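Local coordinates for alpha,alpha-trehalose-phosphate synthase (UDP-forming) (PDB 5UOF), which belongs to glycosyltransferase family 20 and has the GT-B architecture of two Rossmann-like domains facing each other, at residues A[159-164]-A[187-192]; A[305-310]-A[345-350]. One frame throughout, in Å; residues are numbered along the deposited sequence. Where two conformers were deposited one is given.

Contact 1. Residues A[159-164]-A[187-192]; sequences IGFFLH and CAYDVT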
ATOM      1  N   ILE A 159      -2.177   6.956  30.074  1.00 18.63           N
ATOM      2  CA  ILE A 159      -1.061   6.674  29.183  1.00 17.69           C
ATOM      3  C   ILE A 159      -1.436   7.154  27.795  1.00 21.24           C
ATOM      4  O   ILE A 159      -2.514   6.826  27.299  1.00 16.97           O
ATOM      5  CB  ILE A 159      -0.701   5.178  29.128  1.00 17.62           C
ATOM      6  CG1 ILE A 159      -0.649   4.569  30.534  1.00 19.94           C
ATOM      7  CG2 ILE A 159       0.644   5.000  28.438  1.00 17.73           C
ATOM      8  CD1 ILE A 159      -0.385   3.057  30.525  1.00 21.49           C
ATOM      9  N   GLY A 160      -0.545   7.913  27.172  1.00 16.33           N
ATOM     10  CA  GLY A 160      -0.745   8.368  25.810  1.00 15.50           C
ATOM     11  C   GLY A 160       0.331   7.824  24.891  1.00 14.74           C
ATOM     12  O   GLY A 160       1.460   7.565  25.311  1.00 18.22           O
ATOM     13  N   PHE A 161      -0.029   7.667  23.620  1.00 13.97           N
ATOM     14  CA  PHE A 161       0.892   7.218  22.586  1.00 13.29           C
ATOM     15  C   PHE A 161       0.911   8.272  21.498  1.00 16.32           C
ATOM     16  O   PHE A 161      -0.136   8.822  21.153  1.00 16.62           O
ATOM     17  CB  PHE A 161       0.442   5.858  21.988  1.00 14.27           C
ATOM     18  CG  PHE A 161       1.385   5.295  20.947  1.00 17.28           C
ATOM     19  CD1 PHE A 161       2.652   4.840  21.305  1.00 15.72           C
ATOM     20  CD2 PHE A 161       0.987   5.178  19.616  1.00 14.37           C
ATOM     21  CE1 PHE A 161       3.515   4.309  20.350  1.00 12.67           C
ATOM     22  CE2 PHE A 161       1.849   4.645  18.657  1.00 12.61           C
ATOM     23  CZ  PHE A 161       3.108   4.213  19.022  1.00 14.42           C
ATOM     24  N   PHE A 162       2.096   8.572  20.970  1.00 12.78           N
ATOM     25  CA  PHE A 162       2.187   9.381  19.758  1.00 12.44           C
ATOM     26  C   PHE A 162       3.008   8.637  18.718  1.00 12.56           C
ATOM     27  O   PHE A 162       4.166   8.281  18.966  1.00 14.00           O
ATOM     28  CB  PHE A 162       2.788  10.768  20.007  1.00 13.00           C
ATOM     29  CG  PHE A 162       2.719  11.642  18.780  1.00 13.56           C
ATOM     30  CD1 PHE A 162       1.525  12.251  18.441  1.00 14.46           C
ATOM     31  CD2 PHE A 162       3.808  11.775  17.918  1.00 12.68           C
ATOM     32  CE1 PHE A 162       1.419  13.010  17.282  1.00 13.41           C
ATOM     33  CE2 PHE A 162       3.714  12.553  16.772  1.00 14.23           C
ATOM     34  CZ  PHE A 162       2.517  13.168  16.451  1.00 14.93           C
ATOM     35  N   LEU A 163       2.402   8.406  17.556  1.00 11.40           N
ATOM     36  CA  LEU A 163       3.067   7.765  16.431  1.00 11.10           C
ATOM     37  C   LEU A 163       3.696   8.836  15.545  1.00 11.99           C
ATOM     38  O   LEU A 163       2.991   9.696  15.009  1.00 12.93           O
ATOM     39  CB  LEU A 163       2.064   6.937  15.631  1.00 10.49           C
ATOM     40  CG  LEU A 163       2.679   6.058  14.544  1.00 10.53           C
ATOM     41  CD1 LEU A 163       3.506   4.920  15.198  1.00 12.35           C
ATOM     42  CD2 LEU A 163       1.559   5.497  13.662  1.00 12.68           C
ATOM     43  N   HIS A 164       5.020   8.788  15.391  1.00 13.50           N
ATOM     44  CA  HIS A 164       5.707   9.795  14.591  1.00 12.76           C
ATOM     45  C   HIS A 164       5.719   9.473  13.100  1.00 14.06           C
ATOM     46  O   HIS A 164       5.924  10.379  12.285  1.00 13.52           O
ATOM     47  CB  HIS A 164       7.142   9.969  15.082  1.00 12.22           C
ATOM     48  CG  HIS A 164       7.238  10.525  16.467  1.00 13.92           C
ATOM     49  ND1 HIS A 164       7.786  11.764  16.729  1.00 16.47           N
ATOM     50  CD2 HIS A 164       6.843  10.025  17.659  1.00 14.29           C
ATOM     51  CE1 HIS A 164       7.727  11.998  18.029  1.00 15.18           C
ATOM     52  NE2 HIS A 164       7.170  10.955  18.618  1.00 14.79           N
ATOM     53  N   CYS A 187      -5.151   0.288  21.568  1.00 14.73           N
ATOM     54  CA  CYS A 187      -6.301   0.623  22.398  1.00 16.28           C
ATOM     55  C   CYS A 187      -6.020   0.507  23.892  1.00 19.21           C
ATOM     56  O   CYS A 187      -6.913   0.810  24.683  1.00 20.49           O
ATOM     57  CB  CYS A 187      -7.496  -0.256  22.029  1.00 16.54           C
ATOM     58  SG  CYS A 187      -8.068   0.068  20.351  1.00 18.21           S
ATOM     59  N   ALA A 188      -4.822   0.086  24.299  1.00 15.10           N
ATOM     60  CA  ALA A 188      -4.470   0.129  25.716  1.00 16.28           C
ATOM     61  C   ALA A 188      -4.151   1.541  26.195  1.00 17.75           C
ATOM     62  O   ALA A 188      -4.179   1.791  27.407  1.00 20.56           O
ATOM     63  CB  ALA A 188      -3.282  -0.798  25.988  1.00 16.66           C
ATOM     64  N   TYR A 189      -3.855   2.457  25.273  1.00 16.75           N
ATOM     65  CA  TYR A 189      -3.633   3.862  25.589  1.00 22.47           C
ATOM     66  C   TYR A 189      -4.952   4.591  25.822  1.00 25.27           C
ATOM     67  O   TYR A 189      -5.965   4.302  25.181  1.00 20.56           O
ATOM     68  CB  TYR A 189      -2.865   4.551  24.449  1.00 14.50           C
ATOM     69  CG  TYR A 189      -1.480   3.985  24.258  1.00 14.35           C
ATOM     70  CD1 TYR A 189      -0.423   4.426  25.050  1.00 17.81           C
ATOM     71  CD2 TYR A 189      -1.225   2.994  23.298  1.00 16.73           C
ATOM     72  CE1 TYR A 189       0.854   3.909  24.902  1.00 16.67           C
ATOM     73  CE2 TYR A 189       0.049   2.457  23.150  1.00 18.61           C
ATOM     74  CZ  TYR A 189       1.083   2.914  23.965  1.00 19.73           C
ATOM     75  OH  TYR A 189       2.354   2.394  23.845  1.00 16.99           O
ATOM     76  N   ASP A 190      -4.933   5.554  26.753  1.00 17.50           N
ATOM     77  CA  ASP A 190      -6.073   6.452  26.894  1.00 17.35           C
ATOM     78  C   ASP A 190      -6.108   7.491  25.788  1.00 19.20           C
ATOM     79  O   ASP A 190      -7.189   7.972  25.429  1.00 21.73           O
ATOM     80  CB  ASP A 190      -6.037   7.151  28.249  1.00 18.42           C
ATOM     81  CG  ASP A 190      -5.998   6.170  29.377  1.00 21.84           C
ATOM     82  OD1 ASP A 190      -7.020   5.484  29.588  1.00 24.47           O
ATOM     83  OD2 ASP A 190      -4.930   6.051  30.006  1.00 25.60           O
ATOM     84  N   VAL A 191      -4.944   7.851  25.252  1.00 19.24           N
ATOM     85  CA  VAL A 191      -4.830   8.783  24.138  1.00 19.55           C
ATOM     86  C   VAL A 191      -3.896   8.171  23.103  1.00 19.73           C
ATOM     87  O   VAL A 191      -2.772   7.769  23.432  1.00 16.71           O
ATOM     88  CB  VAL A 191      -4.299  10.160  24.585  1.00 16.22           C
ATOM     89  CG1 VAL A 191      -4.249  11.125  23.390  1.00 17.08           C
ATOM     90  CG2 VAL A 191      -5.146  10.745  25.733  1.00 21.60           C
ATOM     91  N   THR A 192      -4.363   8.082  21.862  1.00 17.38           N
ATOM     92  CA  THR A 192      -3.559   7.602  20.744  0.57 16.90           C
ATOM     93  C   THR A 192      -3.470   8.730  19.725  1.00 18.71           C
ATOM     94  O   THR A 192      -4.469   9.066  19.079  1.00 17.86           O
ATOM     95  CB  THR A 192      -4.173   6.337  20.144  0.57 17.59           C
ATOM     96  OG1 THR A 192      -4.284   5.343  21.173  0.57 19.47           O
ATOM     97  CG2 THR A 192      -3.303   5.797  19.042  0.57 14.66           C
TER
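Tyr189 lies against Phe161 where two neighbouring parallel strands, 159-162 and 191-194, begin to pair in the large mixed sheet of one Rossmann-like domain. The CB of Phe161 sits almost exactly over the centre of the tyrosine ring, 3.3 Å from CB to the Tyr189 centroid and 3° off the ring normal. This is a CH-pi contact over a face. With CG anti to the backbone N (chi1 -177°), the phenyl group of Phe161 runs on from that point toward the phenolic end. The two rings meet obliquely, their planes inclined at 33°. Phe161 CD1 reaches Tyr189 OH at 3.5 Å. Ile159 comes to the same ring obliquely with one branch, CG2, which lies 3.6 Å from Tyr189 CD1. The phenol oxygen is held by the backbone O of Leu144, and Phe146 of helix 146-152 also packs on Tyr189.

On the other face of the sheet, Val191 packs on Phe457 and Val464 of helix 450-472. Gly160 is its bridge partner and places no side chain beside it.

Asp190 closes the start of the strand pair. Its OD2 accepts Ile159 N through the anti lone pair, at 2.9 Å. The carboxylate also forms salt bridges to Arg151 through OD2 and Arg226 through OD1. These charges probably favour the ionised form of this partly exposed group. Ile159 O receives two backbone N-H groups, a 2.8 Å bond from Asp190 N and a weak one from Val191 N. The parallel pairing then continues with Phe161 N to Val191 O at 2.8 Å.

Contact 2. Residues A[305-310]-A[345-350]; sequences QIAPPT and YLNRKY. With EDO (1,2-ethanediol), chain O.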
ATOM      1  N   GLN A 305      22.637  17.513  -2.242  1.00 11.03           N
ATOM      2  CA  GLN A 305      21.952  16.478  -1.468  1.00 10.33           C
ATOM      3  C   GLN A 305      22.842  16.099  -0.295  1.00 12.32           C
ATOM      4  O   GLN A 305      23.941  15.569  -0.490  1.00 14.67           O
ATOM      5  CB  GLN A 305      21.645  15.248  -2.321  1.00  9.76           C
ATOM      6  CG  GLN A 305      21.059  14.084  -1.508  1.00 12.83           C
ATOM      7  CD  GLN A 305      19.637  14.346  -1.081  1.00 12.47           C
ATOM      8  OE1 GLN A 305      18.770  14.569  -1.923  1.00 13.15           O
ATOM      9  NE2 GLN A 305      19.385  14.330   0.232  1.00 12.59           N
ATOM     10  N   ILE A 306      22.370  16.375   0.917  1.00 10.38           N
ATOM     11  CA  ILE A 306      23.061  15.990   2.134  1.00  9.83           C
ATOM     12  C   ILE A 306      22.339  14.779   2.696  1.00 11.42           C
ATOM     13  O   ILE A 306      21.104  14.755   2.748  1.00 12.45           O
ATOM     14  CB  ILE A 306      23.097  17.148   3.145  1.00 15.23           C
ATOM     15  CG1 ILE A 306      23.967  18.281   2.587  1.00 13.60           C
ATOM     16  CG2 ILE A 306      23.621  16.672   4.514  1.00 12.54           C
ATOM     17  CD1 ILE A 306      23.790  19.599   3.311  1.00 13.90           C
ATOM     18  N   ALA A 307      23.106  13.765   3.077  1.00 14.40           N
ATOM     19  CA  ALA A 307      22.563  12.537   3.657  1.00 13.57           C
ATOM     20  C   ALA A 307      23.374  12.231   4.905  1.00 17.04           C
ATOM     21  O   ALA A 307      24.477  11.665   4.812  1.00 15.63           O
ATOM     22  CB  ALA A 307      22.601  11.377   2.668  1.00 13.16           C
ATOM     23  N   PRO A 308      22.893  12.630   6.075  1.00 20.09           N
ATOM     24  CA  PRO A 308      23.593  12.310   7.313  1.00 25.19           C
ATOM     25  C   PRO A 308      23.742  10.806   7.444  1.00 22.18           C
ATOM     26  O   PRO A 308      22.748  10.076   7.346  1.00 24.76           O
ATOM     27  CB  PRO A 308      22.669  12.879   8.403  1.00 27.27           C
ATOM     28  CG  PRO A 308      21.792  13.877   7.691  1.00 31.27           C
ATOM     29  CD  PRO A 308      21.634  13.361   6.301  1.00 21.55           C
ATOM     30  N   PRO A 309      24.962  10.305   7.612  1.00 24.71           N
ATOM     31  CA  PRO A 309      25.158   8.850   7.654  1.00 31.38           C
ATOM     32  C   PRO A 309      24.386   8.207   8.801  1.00 38.43           C
ATOM     33  O   PRO A 309      24.304   8.751   9.904  1.00 36.33           O
ATOM     34  CB  PRO A 309      26.671   8.703   7.845  1.00 31.65           C
ATOM     35  CG  PRO A 309      27.244   9.983   7.304  1.00 34.50           C
ATOM     36  CD  PRO A 309      26.240  11.037   7.670  1.00 28.80           C
ATOM     37  N   THR A 310      23.784   7.050   8.509  1.00 48.04           N
ATOM     38  CA  THR A 310      23.114   6.208   9.502  1.00 55.25           C
ATOM     39  C   THR A 310      23.550   4.766   9.238  1.00 62.44           C
ATOM     40  O   THR A 310      22.755   3.936   8.789  1.00 64.53           O
ATOM     41  CB  THR A 310      21.585   6.342   9.438  1.00 52.15           C
ATOM     42  OG1 THR A 310      21.131   6.035   8.113  1.00 43.54           O
ATOM     43  CG2 THR A 310      21.132   7.747   9.821  1.00 54.14           C
ATOM     44  N   TYR A 345      26.684  15.392  -3.842  1.00 15.21           N
ATOM     45  CA  TYR A 345      26.055  14.387  -2.997  1.00 13.96           C
ATOM     46  C   TYR A 345      27.002  14.116  -1.836  1.00 14.29           C
ATOM     47  O   TYR A 345      28.093  13.561  -2.025  1.00 13.22           O
ATOM     48  CB  TYR A 345      25.732  13.126  -3.802  1.00 12.41           C
ATOM     49  CG  TYR A 345      25.305  11.962  -2.961  1.00 11.90           C
ATOM     50  CD1 TYR A 345      24.474  12.138  -1.865  1.00 14.38           C
ATOM     51  CD2 TYR A 345      25.745  10.679  -3.257  1.00 20.40           C
ATOM     52  CE1 TYR A 345      24.101  11.070  -1.081  1.00 15.86           C
ATOM     53  CE2 TYR A 345      25.374   9.609  -2.482  1.00 21.05           C
ATOM     54  CZ  TYR A 345      24.552   9.813  -1.403  1.00 19.42           C
ATOM     55  OH  TYR A 345      24.194   8.747  -0.631  1.00 19.09           O
ATOM     56  N   LEU A 346      26.587  14.535  -0.638  1.00 11.86           N
ATOM     57  CA  LEU A 346      27.459  14.634   0.529  1.00 12.52           C
ATOM     58  C   LEU A 346      26.937  13.700   1.609  1.00 12.99           C
ATOM     59  O   LEU A 346      25.887  13.961   2.204  1.00 15.84           O
ATOM     60  CB  LEU A 346      27.502  16.077   1.034  1.00 14.58           C
ATOM     61  CG  LEU A 346      28.158  17.032   0.031  1.00 16.10           C
ATOM     62  CD1 LEU A 346      27.820  18.487   0.352  1.00 13.37           C
ATOM     63  CD2 LEU A 346      29.667  16.803   0.039  1.00 14.56           C
ATOM     64  N   ASN A 347      27.688  12.627   1.869  1.00 13.60           N
ATOM     65  CA  ASN A 347      27.353  11.652   2.907  1.00 17.08           C
ATOM     66  C   ASN A 347      27.993  12.105   4.219  1.00 15.67           C
ATOM     67  O   ASN A 347      28.917  11.486   4.749  1.00 19.38           O
ATOM     68  CB  ASN A 347      27.837  10.265   2.502  1.00 16.87           C
ATOM     69  CG  ASN A 347      27.112   9.727   1.290  1.00 22.01           C
ATOM     70  OD1 ASN A 347      27.693   9.573   0.211  1.00 30.39           O
ATOM     71  ND2 ASN A 347      25.833   9.436   1.460  1.00 16.16           N
ATOM     72  N   ARG A 348      27.485  13.229   4.731  1.00 16.09           N
ATOM     73  CA  ARG A 348      28.144  13.983   5.785  1.00 16.27           C
ATOM     74  C   ARG A 348      27.118  14.540   6.763  1.00 18.83           C
ATOM     75  O   ARG A 348      25.983  14.858   6.394  1.00 16.00           O
ATOM     76  CB  ARG A 348      28.946  15.181   5.232  1.00 19.40           C
ATOM     77  CG  ARG A 348      29.871  14.868   4.079  1.00 25.58           C
ATOM     78  CD  ARG A 348      31.188  14.296   4.568  1.00 30.72           C
ATOM     79  NE  ARG A 348      32.046  13.898   3.457  1.00 36.78           N
ATOM     80  CZ  ARG A 348      32.266  12.636   3.099  1.00 50.12           C
ATOM     81  NH1 ARG A 348      31.699  11.640   3.773  1.00 54.06           N
ATOM     82  NH2 ARG A 348      33.051  12.368   2.064  1.00 49.84           N
ATOM     83  N   LYS A 349      27.559  14.698   8.001  1.00 18.59           N
ATOM     84  CA  LYS A 349      26.772  15.325   9.053  0.56 21.24           C
ATOM     85  C   LYS A 349      27.218  16.774   9.215  1.00 18.53           C
ATOM     86  O   LYS A 349      28.411  17.044   9.391  1.00 22.32           O
ATOM     87  CB  LYS A 349      26.937  14.562  10.369  0.56 25.16           C
ATOM     88  CG  LYS A 349      26.448  15.300  11.612  0.56 30.98           C
ATOM     89  CD  LYS A 349      24.929  15.373  11.675  0.56 34.63           C
ATOM     90  CE  LYS A 349      24.457  16.067  12.952  0.56 35.79           C
ATOM     91  NZ  LYS A 349      24.851  15.328  14.194  0.56 35.07           N
ATOM     92  N   TYR A 350      26.265  17.707   9.156  1.00 18.60           N
ATOM     93  CA  TYR A 350      26.541  19.123   9.389  1.00 16.52           C
ATOM     94  C   TYR A 350      25.774  19.615  10.608  1.00 16.08           C
ATOM     95  O   TYR A 350      24.661  19.154  10.869  1.00 20.89           O
ATOM     96  CB  TYR A 350      26.154  19.980   8.165  1.00 15.42           C
ATOM     97  CG  TYR A 350      26.971  19.614   6.957  1.00 16.52           C
ATOM     98  CD1 TYR A 350      28.231  20.162   6.762  1.00 18.90           C
ATOM     99  CD2 TYR A 350      26.499  18.691   6.028  1.00 16.79           C
ATOM    100  CE1 TYR A 350      28.996  19.820   5.673  1.00 21.04           C
ATOM    101  CE2 TYR A 350      27.260  18.338   4.934  1.00 18.50           C
ATOM    102  CZ  TYR A 350      28.504  18.906   4.763  1.00 19.60           C
ATOM    103  OH  TYR A 350      29.281  18.549   3.690  1.00 18.51           O
TER
HETATM  104  C1  EDO O 513      31.271  17.692   8.090  1.00 38.16           C
HETATM  105  O1  EDO O 513      31.023  16.295   8.264  1.00 45.69           O
HETATM  106  C2  EDO O 513      32.486  17.827   7.189  1.00 47.06           C
HETATM  107  O2  EDO O 513      33.316  18.876   7.688  1.00 51.05           O
HETATM  108  O   HOH W   1      25.133   9.160   4.017  1.00 21.06           O
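Ile306 has CG1 beside its backbone N (chi1 -67°), which leaves CG2 anti to that N and carries the methyl to the edge of the Tyr350 ring, close to its plane. Tyr350 meets it by turning CG away from the carbonyl carbon (chi1 -63°). Ile306 CG2 and Tyr350 CD2 are 3.8 Å apart, and both side chains pack on Leu355 of helix 352-361. The contact joins the two strands of a beta-alpha-beta unit, 301-306 and 343-346, linked through helix 314-335. They pair in parallel through Leu346 N to Gln305 O at 2.8 Å, and through Ala307 N to Leu346 O.

Gln305 and Tyr345 lie side by side on the other face of the sheet and point the same way. Their amide and ring planes are 71° apart. Gln305 OE1 bonds to Ser270 OG, while its NE2 serves Asp272 OD1 and Ile306 O. Ala307 CB meets the edge of the Tyr345 ring.

Past the strands, an inverse gamma turn centred on Asn347 redirects the chain. Pro309 CG lies 3.4 Å from Asn347 O. Within 345-350, Asn347 ND2 donates to Tyr345 OH at 2.7 Å, with the oxygen in the amide plane, which fixes the amide. The bridge to 305-310 is a water: it accepts from Asn347 ND2 and donates to Ala307 O at 2.7 Å.

How the contacts relate
Contact 1 comes first along the chain and closes before contact 2 opens. Their centres are 33 Å apart, on opposite sides of the chain's centre, and their nearest atoms are about 15 Å apart. They share no sheet. Residues 159-164 and 187-192 join inner strands of the ten-stranded mixed sheet. Residues 305-310 and 345-350 pair strand 343-346, at one edge of the six-stranded parallel sheet, with its neighbour 301-306. Each contact thus belongs to a different Rossmann-like domain of the GT-B fold. Helix 450-472, near the C-terminus, returns to pack against the first domain at contact 1.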